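Side-chain contacts in glycerol Dehydrogenase (Unidentified, PDB 5XN8), which probably catalyses the NAD-dependent oxidation of glycerol to dihydroxyacetone at a metal site between its two domains: residues Thr19-Tyr24 with Asp46-Gly51; Lys42-Lys47 with Thr154-Lys159; Cys68-Ile73 with Gly104-Leu109. All coordinates share one frame; numbering follows the deposited sequence.

Overall arrangement
All three contacts lie in the nucleotide-binding half of the chain, and none has a hydrogen bond between its segments. Each is partly buried. Interactions 1 and 2 share helix 38-54 and the residue Lys47, with centres about 12 Å apart. Interaction 1 covers the most surface and brings backbone near backbone. Interaction 2 rests on a single isoleucine methyl beside the predicted NAD site. Interaction 3 stands apart, its centre about 23 Å from that of interaction 1. It is the smallest, and it joins helices 70-83 and 94-107. Buried apolar side chains take part in all three (Val48, Ala44, Ile73), and their partners include partly exposed residues: Lys47 in interactions 1 and 2, His70 and Tyr106 in interaction 3.

Interaction 1: residues Thr19-Tyr24 with Asp46-Gly51; sequences TLFGAY and DKVLNG
Thr19 and Lys47 make the main aliphatic contact here. The methyl CG2 of Thr19 lies against the root of the lysine chain, 3.9 Å from Lys47 CB. Lys47 CG and CD are only slightly farther from the same methyl. Lys47 CG sits between its backbone N and carbonyl carbon (chi1 66°), and the chain bends at chi3. Its first carbons therefore run past the threonine methyl. CG2 of Thr19 also comes to 3.7 Å from Lys47 O, a carbonyl that already accepts the helical bond from Gly51 N. The other branch of Thr19 is polar. OG1 hydrogen-bonds to Asp16 O, which leaves the methyl to face helix 38-54.

The second apolar contact is deeper. Phe21 CE1 lies 4.0 Å from Val48 CG1. The valine methyl comes to the edge of the ring, near its plane, and does not cover a face. The same ring also packs on Leu12, Val112, Ile114, Met149 and Val151, all from strands of the parallel sheet.

Backbone meets backbone at Gly51. Its CA is 4.8 Å from Thr19 CA and 4.4 Å from Thr19 O. With no side chain between them, helix 38-54 can come this close. Gly51 O turns to other partners, Ser54 OG and His55 ND1.

On the outer side, Leu20 packs on Leu2 of the second subunit, so this edge of the domain also takes part in the assembly.

Segment 19-24 follows strand 10-14, and helix 38-54 joins strands 31-36 and 58-63. Their packing, with Phe21 on the sheet, is the layering of helix on parallel sheet found in the Rossmann-like NAD-binding domain of iron-containing alcohol dehydrogenases.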
loop_
_atom_site.group_PDB
_atom_site.type_symbol
_atom_site.label_atom_id
_atom_site.label_comp_id
_atom_site.label_asym_id
_atom_site.label_seq_id
_atom_site.Cartn_x
_atom_site.Cartn_y
_atom_site.Cartn_z
ATOM N N THR A 19 -3.692 -39.168 29.335
ATOM C CA THR A 19 -4.745 -40.113 29.720
ATOM C C THR A 19 -5.730 -40.451 28.582
ATOM O O THR A 19 -6.608 -41.294 28.769
ATOM C CB THR A 19 -5.556 -39.554 30.907
ATOM O OG1 THR A 19 -5.953 -38.205 30.619
ATOM C CG2 THR A 19 -4.722 -39.601 32.194
ATOM N N LEU A 20 -5.588 -39.804 27.420
ATOM C CA LEU A 20 -6.466 -40.019 26.264
ATOM C C LEU A 20 -5.804 -40.721 25.067
ATOM O O LEU A 20 -6.497 -41.061 24.104
ATOM C CB LEU A 20 -7.037 -38.670 25.796
ATOM C CG LEU A 20 -8.033 -37.975 26.722
ATOM C CD1 LEU A 20 -8.329 -36.576 26.190
ATOM C CD2 LEU A 20 -9.316 -38.784 26.867
ATOM N N PHE A 21 -4.494 -40.947 25.120
ATOM C CA PHE A 21 -3.745 -41.498 23.975
ATOM C C PHE A 21 -3.848 -43.020 23.852
ATOM O O PHE A 21 -3.372 -43.582 22.864
ATOM C CB PHE A 21 -2.279 -41.040 24.029
ATOM C CG PHE A 21 -1.375 -41.906 24.884
ATOM C CD1 PHE A 21 -1.329 -41.768 26.275
ATOM C CD2 PHE A 21 -0.542 -42.838 24.287
ATOM C CE1 PHE A 21 -0.489 -42.560 27.039
ATOM C CE2 PHE A 21 0.297 -43.646 25.050
ATOM C CZ PHE A 21 0.329 -43.502 26.428
ATOM N N GLY A 22 -4.463 -43.679 24.836
ATOM C CA GLY A 22 -4.598 -45.131 24.841
ATOM C C GLY A 22 -5.347 -45.712 23.654
ATOM O O GLY A 22 -5.028 -46.813 23.199
ATOM N N ALA A 23 -6.343 -44.980 23.161
ATOM C CA ALA A 23 -7.123 -45.394 21.988
ATOM C C ALA A 23 -6.225 -45.679 20.788
ATOM O O ALA A 23 -6.361 -46.711 20.132
ATOM C CB ALA A 23 -8.150 -44.323 21.633
ATOM N N TYR A 24 -5.286 -44.774 20.534
ATOM C CA TYR A 24 -4.370 -44.903 19.404
ATOM C C TYR A 24 -3.230 -45.875 19.709
ATOM O O TYR A 24 -2.773 -46.593 18.818
ATOM C CB TYR A 24 -3.801 -43.540 19.004
ATOM C CG TYR A 24 -4.851 -42.494 18.658
ATOM C CD1 TYR A 24 -5.417 -41.704 19.648
ATOM C CD2 TYR A 24 -5.249 -42.267 17.332
ATOM C CE1 TYR A 24 -6.356 -40.720 19.346
ATOM C CE2 TYR A 24 -6.187 -41.298 17.015
ATOM C CZ TYR A 24 -6.744 -40.523 18.025
ATOM O OH TYR A 24 -7.676 -39.550 17.730
ATOM N N ASP A 46 1.559 -42.454 37.139
ATOM C CA ASP A 46 0.396 -43.186 37.656
ATOM C C ASP A 46 -0.887 -42.936 36.855
ATOM O O ASP A 46 -1.690 -43.865 36.690
ATOM C CB ASP A 46 0.176 -42.867 39.145
ATOM C CG ASP A 46 1.277 -43.434 40.034
ATOM O OD1 ASP A 46 1.568 -44.643 39.905
ATOM O OD2 ASP A 46 1.845 -42.694 40.883
ATOM N N LYS A 47 -1.073 -41.708 36.358
ATOM C CA LYS A 47 -2.223 -41.397 35.492
ATOM C C LYS A 47 -2.137 -42.098 34.137
ATOM O O LYS A 47 -3.130 -42.622 33.650
ATOM C CB LYS A 47 -2.424 -39.883 35.299
ATOM C CG LYS A 47 -1.362 -39.087 34.559
ATOM C CD LYS A 47 -1.819 -37.659 34.330
ATOM C CE LYS A 47 -1.932 -36.875 35.633
ATOM N NZ LYS A 47 -2.147 -35.424 35.394
ATOM N N VAL A 48 -0.944 -42.099 33.543
ATOM C CA VAL A 48 -0.689 -42.745 32.238
ATOM C C VAL A 48 -0.972 -44.238 32.298
ATOM O O VAL A 48 -1.612 -44.782 31.400
ATOM C CB VAL A 48 0.770 -42.509 31.759
ATOM C CG1 VAL A 48 1.151 -43.413 30.587
ATOM C CG2 VAL A 48 0.971 -41.052 31.373
ATOM N N LEU A 49 -0.487 -44.886 33.352
ATOM C CA LEU A 49 -0.718 -46.313 33.552
ATOM C C LEU A 49 -2.203 -46.641 33.724
ATOM O O LEU A 49 -2.690 -47.597 33.125
ATOM C CB LEU A 49 0.088 -46.839 34.749
ATOM C CG LEU A 49 1.615 -46.832 34.595
ATOM C CD1 LEU A 49 2.295 -47.073 35.938
ATOM C CD2 LEU A 49 2.083 -47.847 33.563
ATOM N N ASN A 50 -2.916 -45.852 34.528
ATOM C CA ASN A 50 -4.368 -46.041 34.717
ATOM C C ASN A 50 -5.162 -45.875 33.415
ATOM O O ASN A 50 -6.125 -46.604 33.176
ATOM C CB ASN A 50 -4.931 -45.082 35.776
ATOM C CG ASN A 50 -4.565 -45.484 37.201
ATOM O OD1 ASN A 50 -4.204 -46.636 37.482
ATOM N ND2 ASN A 50 -4.671 -44.527 38.119
ATOM N N GLY A 51 -4.754 -44.914 32.591
ATOM C CA GLY A 51 -5.393 -44.648 31.304
ATOM C C GLY A 51 -5.149 -45.740 30.281
ATOM O O GLY A 51 -6.065 -46.125 29.558
#

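Interaction 2: residues Lys42-Lys47 with Thr154-Lys159; sequences KLAGDK and TAIIAK
Ile156 and Ala44 form the close part of this contact. The terminal methyl CD1 of Ile156 reaches Ala44 CB at 3.9 Å. The isoleucine gets there by extension. CG1 lies anti to the carbonyl carbon (chi1 -62°), and chi2 of 168° stretches CD1 out toward helix 38-54. Ala44 adds just one carbon, so the long side chain spans most of the gap. The backbones stay well apart, with 8.0 Å between Ala44 CA and Ile156 CA. Ala44 itself lies in a wider pi-type turn covering 42-45. Ile156 also packs on Ser18 and Thr116.

The two helices start just after strands 31-36 and 149-153 of the parallel sheet. They therefore meet at its C-terminal edge, where Rossmann-like domains bind their dinucleotide. Thr116 is a likely NAD(+)-binding residue, and Asp37, another, lies just ahead of helix 38-54. Ile156 is thus a close neighbour of the probable cofactor pocket.

The rest is looser. Lys47 is partly exposed, and its NZ comes to 4.2 Å from Ile156 CD1, a plain approach of the amine end to a methyl. On the other flank, the side chain of Leu43 stays 5.0 Å or more from segment 154-159, and this leucine is exposed. Helix 154-158 has further partners: Thr154 OG1 hydrogen-bonds to Glu231 OE2, and Ile157 and Ala158 pack on helix 228-247.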
loop_
_atom_site.group_PDB
_atom_site.type_symbol
_atom_site.label_atom_id
_atom_site.label_comp_id
_atom_site.label_asym_id
_atom_site.label_seq_id
_atom_site.Cartn_x
_atom_site.Cartn_y
_atom_site.Cartn_z
ATOM N N LYS A 42 5.864 -40.216 39.641
ATOM C CA LYS A 42 4.819 -39.828 40.605
ATOM C C LYS A 42 3.892 -38.723 40.069
ATOM O O LYS A 42 2.695 -38.713 40.384
ATOM C CB LYS A 42 5.434 -39.406 41.947
ATOM C CG LYS A 42 4.452 -39.448 43.105
ATOM C CD LYS A 42 4.997 -38.781 44.372
ATOM C CE LYS A 42 3.881 -38.251 45.270
ATOM N NZ LYS A 42 3.114 -39.327 45.966
ATOM N N LEU A 43 4.445 -37.807 39.271
ATOM C CA LEU A 43 3.695 -36.653 38.748
ATOM C C LEU A 43 2.684 -37.066 37.681
ATOM O O LEU A 43 1.494 -36.750 37.803
ATOM C CB LEU A 43 4.658 -35.583 38.195
ATOM C CG LEU A 43 4.130 -34.324 37.462
ATOM C CD1 LEU A 43 2.850 -33.743 38.067
ATOM C CD2 LEU A 43 5.209 -33.257 37.346
ATOM N N ALA A 44 3.166 -37.758 36.646
ATOM C CA ALA A 44 2.336 -38.170 35.510
ATOM C C ALA A 44 2.321 -39.673 35.200
ATOM O O ALA A 44 1.534 -40.102 34.367
ATOM C CB ALA A 44 2.764 -37.398 34.271
ATOM N N GLY A 45 3.167 -40.467 35.855
ATOM C CA GLY A 45 3.284 -41.887 35.537
ATOM C C GLY A 45 2.053 -42.685 35.923
ATOM O O GLY A 45 1.557 -43.491 35.127
ATOM N N ASP A 46 1.559 -42.454 37.139
ATOM C CA ASP A 46 0.396 -43.186 37.656
ATOM C C ASP A 46 -0.887 -42.936 36.855
ATOM O O ASP A 46 -1.690 -43.865 36.690
ATOM C CB ASP A 46 0.176 -42.867 39.145
ATOM C CG ASP A 46 1.277 -43.434 40.034
ATOM O OD1 ASP A 46 1.568 -44.643 39.905
ATOM O OD2 ASP A 46 1.845 -42.694 40.883
ATOM N N LYS A 47 -1.073 -41.708 36.358
ATOM C CA LYS A 47 -2.223 -41.397 35.492
ATOM C C LYS A 47 -2.137 -42.098 34.137
ATOM O O LYS A 47 -3.130 -42.622 33.650
ATOM C CB LYS A 47 -2.424 -39.883 35.299
ATOM C CG LYS A 47 -1.362 -39.087 34.559
ATOM C CD LYS A 47 -1.819 -37.659 34.330
ATOM C CE LYS A 47 -1.932 -36.875 35.633
ATOM N NZ LYS A 47 -2.147 -35.424 35.394
ATOM N N THR A 154 -0.779 -30.689 27.448
ATOM C CA THR A 154 -0.521 -29.268 27.658
ATOM C C THR A 154 -0.934 -28.777 29.049
ATOM O O THR A 154 -0.527 -27.696 29.451
ATOM C CB THR A 154 -1.249 -28.433 26.590
ATOM O OG1 THR A 154 -2.654 -28.683 26.679
ATOM C CG2 THR A 154 -0.747 -28.802 25.183
ATOM N N ALA A 155 -1.750 -29.551 29.767
ATOM C CA ALA A 155 -2.062 -29.268 31.177
ATOM C C ALA A 155 -0.853 -29.536 32.069
ATOM O O ALA A 155 -0.609 -28.804 33.033
ATOM C CB ALA A 155 -3.264 -30.090 31.640
ATOM N N ILE A 156 -0.100 -30.580 31.739
ATOM C CA ILE A 156 1.147 -30.917 32.453
ATOM C C ILE A 156 2.278 -29.966 32.046
ATOM O O ILE A 156 3.012 -29.478 32.894
ATOM C CB ILE A 156 1.565 -32.385 32.202
ATOM C CG1 ILE A 156 0.491 -33.335 32.734
ATOM C CG2 ILE A 156 2.921 -32.699 32.836
ATOM C CD1 ILE A 156 0.651 -34.771 32.296
ATOM N N ILE A 157 2.407 -29.711 30.746
ATOM C CA ILE A 157 3.460 -28.827 30.225
ATOM C C ILE A 157 3.314 -27.388 30.738
ATOM O O ILE A 157 4.305 -26.757 31.091
ATOM C CB ILE A 157 3.521 -28.873 28.681
ATOM C CG1 ILE A 157 4.006 -30.255 28.216
ATOM C CG2 ILE A 157 4.450 -27.794 28.125
ATOM C CD1 ILE A 157 3.591 -30.617 26.802
ATOM N N ALA A 158 2.082 -26.888 30.790
ATOM C CA ALA A 158 1.785 -25.551 31.341
ATOM C C ALA A 158 2.316 -25.334 32.760
ATOM O O ALA A 158 2.754 -24.237 33.094
ATOM C CB ALA A 158 0.290 -25.289 31.302
ATOM N N LYS A 159 2.275 -26.374 33.591
ATOM C CA LYS A 159 2.719 -26.288 34.994
ATOM C C LYS A 159 4.237 -26.385 35.206
ATOM O O LYS A 159 4.712 -26.140 36.315
ATOM C CB LYS A 159 1.994 -27.339 35.838
ATOM C CG LYS A 159 0.495 -27.098 35.929
ATOM C CD LYS A 159 -0.168 -28.123 36.849
ATOM C CE LYS A 159 -1.676 -27.930 36.928
ATOM N NZ LYS A 159 -2.041 -26.589 37.466
#

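Interaction 3: residues Cys68-Ile73 with Gly104-Leu109; sequences CSHVEI and GYYQKL
Tyr106 and Ile73 are brought together by similar first torsions. In Tyr106 the ring carbon CG lies anti to the carbonyl carbon (chi1 -68°), which sends the ring toward helix 70-83. Ile73 has a chi1 of -69°, which puts CG2 anti to its backbone N and on the side of the tyrosine. CG2 of Ile73 then lies 4.4 Å from Tyr106 CD2, approaching the ring obliquely. This is a light contact, and the backbones are 9.4 Å apart at Ile73 CA and Tyr106 CA. Ile73 packs further on Thr99, Ala102 and Ile130.

His70 meets the other end of the tyrosine. Tyr106 OH comes to the edge of the imidazole, near its plane, 4.3 Å from His70 CE1. This is a loose van der Waals approach to a ring carbon; no hydrogen bond joins the two side chains. The imidazole is tied through NE2 to Glu139 OE2, which should limit its rotation.

The Tyr106 ring has further partners. Tyr105, its neighbour in sequence, places CD2 3.6 Å above the Tyr106 plane and over its centre. Arg74 makes a cation-pi contact with Tyr106.

Both helix ends here are capped. Ser69 is the N-cap of helix 70-83, and its OG accepts from Glu72 N at 3.3 Å with an angle of 152°. At the other helix, Lys108 has positive phi, and Leu109 N bonds back to Gly104 O at 2.8 Å in a Schellman motif.

Helix 70-83 leads into strand 87-92, and helix 94-107 leads from it to strand 111-115. Such neighbouring helices, packed side by side over a parallel sheet, are a hallmark of the Rossmann-like alpha/beta fold.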
loop_
_atom_site.group_PDB
_atom_site.type_symbol
_atom_site.label_atom_id
_atom_site.label_comp_id
_atom_site.label_asym_id
_atom_site.label_seq_id
_atom_site.Cartn_x
_atom_site.Cartn_y
_atom_site.Cartn_z
ATOM N N CYS A 68 20.919 -40.955 29.581
ATOM C CA CYS A 68 20.742 -41.714 28.334
ATOM C C CYS A 68 22.084 -42.295 27.890
ATOM O O CYS A 68 22.743 -41.765 26.998
ATOM C CB CYS A 68 20.132 -40.828 27.242
ATOM S SG CYS A 68 19.782 -41.665 25.668
ATOM N N SER A 69 22.482 -43.388 28.536
ATOM C CA SER A 69 23.753 -44.052 28.268
ATOM C C SER A 69 23.527 -45.435 27.705
ATOM O O SER A 69 22.453 -46.006 27.881
ATOM C CB SER A 69 24.575 -44.141 29.555
ATOM O OG SER A 69 23.841 -44.756 30.589
ATOM N N HIS A 70 24.533 -45.965 27.017
ATOM C CA HIS A 70 24.489 -47.337 26.498
ATOM C C HIS A 70 24.254 -48.358 27.611
ATOM O O HIS A 70 23.494 -49.304 27.426
ATOM C CB HIS A 70 25.784 -47.685 25.745
ATOM C CG HIS A 70 25.851 -47.116 24.361
ATOM N ND1 HIS A 70 25.098 -47.610 23.321
ATOM C CD2 HIS A 70 26.587 -46.104 23.842
ATOM C CE1 HIS A 70 25.367 -46.930 22.219
ATOM N NE2 HIS A 70 26.257 -45.999 22.513
ATOM N N VAL A 71 24.894 -48.144 28.765
ATOM C CA VAL A 71 24.725 -49.011 29.940
ATOM C C VAL A 71 23.269 -49.010 30.413
ATOM O O VAL A 71 22.708 -50.073 30.694
ATOM C CB VAL A 71 25.656 -48.588 31.111
ATOM C CG1 VAL A 71 25.323 -49.344 32.402
ATOM C CG2 VAL A 71 27.120 -48.797 30.732
ATOM N N GLU A 72 22.672 -47.821 30.502
ATOM C CA GLU A 72 21.294 -47.681 30.965
ATOM C C GLU A 72 20.308 -48.325 29.989
ATOM O O GLU A 72 19.375 -48.999 30.418
ATOM C CB GLU A 72 20.952 -46.196 31.186
ATOM C CG GLU A 72 19.583 -45.914 31.808
ATOM C CD GLU A 72 19.413 -46.458 33.220
ATOM O OE1 GLU A 72 20.413 -46.808 33.882
ATOM O OE2 GLU A 72 18.259 -46.526 33.687
ATOM N N ILE A 73 20.529 -48.127 28.690
ATOM C CA ILE A 73 19.718 -48.759 27.628
ATOM C C ILE A 73 19.723 -50.279 27.783
ATOM O O ILE A 73 18.654 -50.895 27.820
ATOM C CB ILE A 73 20.221 -48.364 26.206
ATOM C CG1 ILE A 73 19.935 -46.881 25.922
ATOM C CG2 ILE A 73 19.592 -49.217 25.108
ATOM C CD1 ILE A 73 20.862 -46.294 24.884
ATOM N N GLY A 104 13.372 -48.966 21.666
ATOM C CA GLY A 104 12.465 -49.308 20.567
ATOM C C GLY A 104 13.193 -49.710 19.303
ATOM O O GLY A 104 12.800 -50.675 18.632
ATOM N N TYR A 105 14.265 -48.983 18.991
ATOM C CA TYR A 105 15.112 -49.297 17.845
ATOM C C TYR A 105 15.767 -50.674 17.962
ATOM O O TYR A 105 15.578 -51.527 17.089
ATOM C CB TYR A 105 16.199 -48.223 17.643
ATOM C CG TYR A 105 17.223 -48.647 16.620
ATOM C CD1 TYR A 105 16.859 -48.847 15.287
ATOM C CD2 TYR A 105 18.543 -48.905 16.984
ATOM C CE1 TYR A 105 17.786 -49.277 14.346
ATOM C CE2 TYR A 105 19.476 -49.340 16.056
ATOM C CZ TYR A 105 19.092 -49.518 14.739
ATOM O OH TYR A 105 20.011 -49.947 13.809
ATOM N N TYR A 106 16.527 -50.894 19.032
ATOM C CA TYR A 106 17.269 -52.155 19.197
ATOM C C TYR A 106 16.371 -53.393 19.353
ATOM O O TYR A 106 16.771 -54.490 18.963
ATOM C CB TYR A 106 18.276 -52.060 20.353
ATOM C CG TYR A 106 19.429 -51.115 20.069
ATOM C CD1 TYR A 106 20.343 -51.388 19.053
ATOM C CD2 TYR A 106 19.611 -49.949 20.819
ATOM C CE1 TYR A 106 21.396 -50.519 18.779
ATOM C CE2 TYR A 106 20.649 -49.074 20.548
ATOM C CZ TYR A 106 21.545 -49.358 19.531
ATOM O OH TYR A 106 22.592 -48.496 19.275
ATOM N N GLN A 107 15.169 -53.215 19.902
ATOM C CA GLN A 107 14.199 -54.312 20.055
ATOM C C GLN A 107 13.163 -54.400 18.930
ATOM O O GLN A 107 12.333 -55.303 18.946
ATOM C CB GLN A 107 13.483 -54.189 21.404
ATOM C CG GLN A 107 14.398 -54.368 22.612
ATOM C CD GLN A 107 15.027 -55.745 22.658
ATOM O OE1 GLN A 107 16.243 -55.891 22.565
ATOM N NE2 GLN A 107 14.192 -56.767 22.771
ATOM N N LYS A 108 13.221 -53.482 17.963
ATOM C CA LYS A 108 12.242 -53.404 16.868
ATOM C C LYS A 108 10.815 -53.306 17.409
ATOM O O LYS A 108 9.948 -54.105 17.055
ATOM C CB LYS A 108 12.393 -54.595 15.909
ATOM C CG LYS A 108 13.797 -54.774 15.363
ATOM C CD LYS A 108 13.828 -55.857 14.288
ATOM C CE LYS A 108 15.253 -56.155 13.843
ATOM N NZ LYS A 108 16.086 -56.700 14.950
ATOM N N LEU A 109 10.603 -52.321 18.287
ATOM C CA LEU A 109 9.301 -52.089 18.928
ATOM C C LEU A 109 8.804 -50.669 18.648
ATOM O O LEU A 109 9.610 -49.753 18.438
ATOM C CB LEU A 109 9.399 -52.303 20.446
ATOM C CG LEU A 109 9.908 -53.659 20.958
ATOM C CD1 LEU A 109 10.185 -53.572 22.445
ATOM C CD2 LEU A 109 8.945 -54.808 20.671
#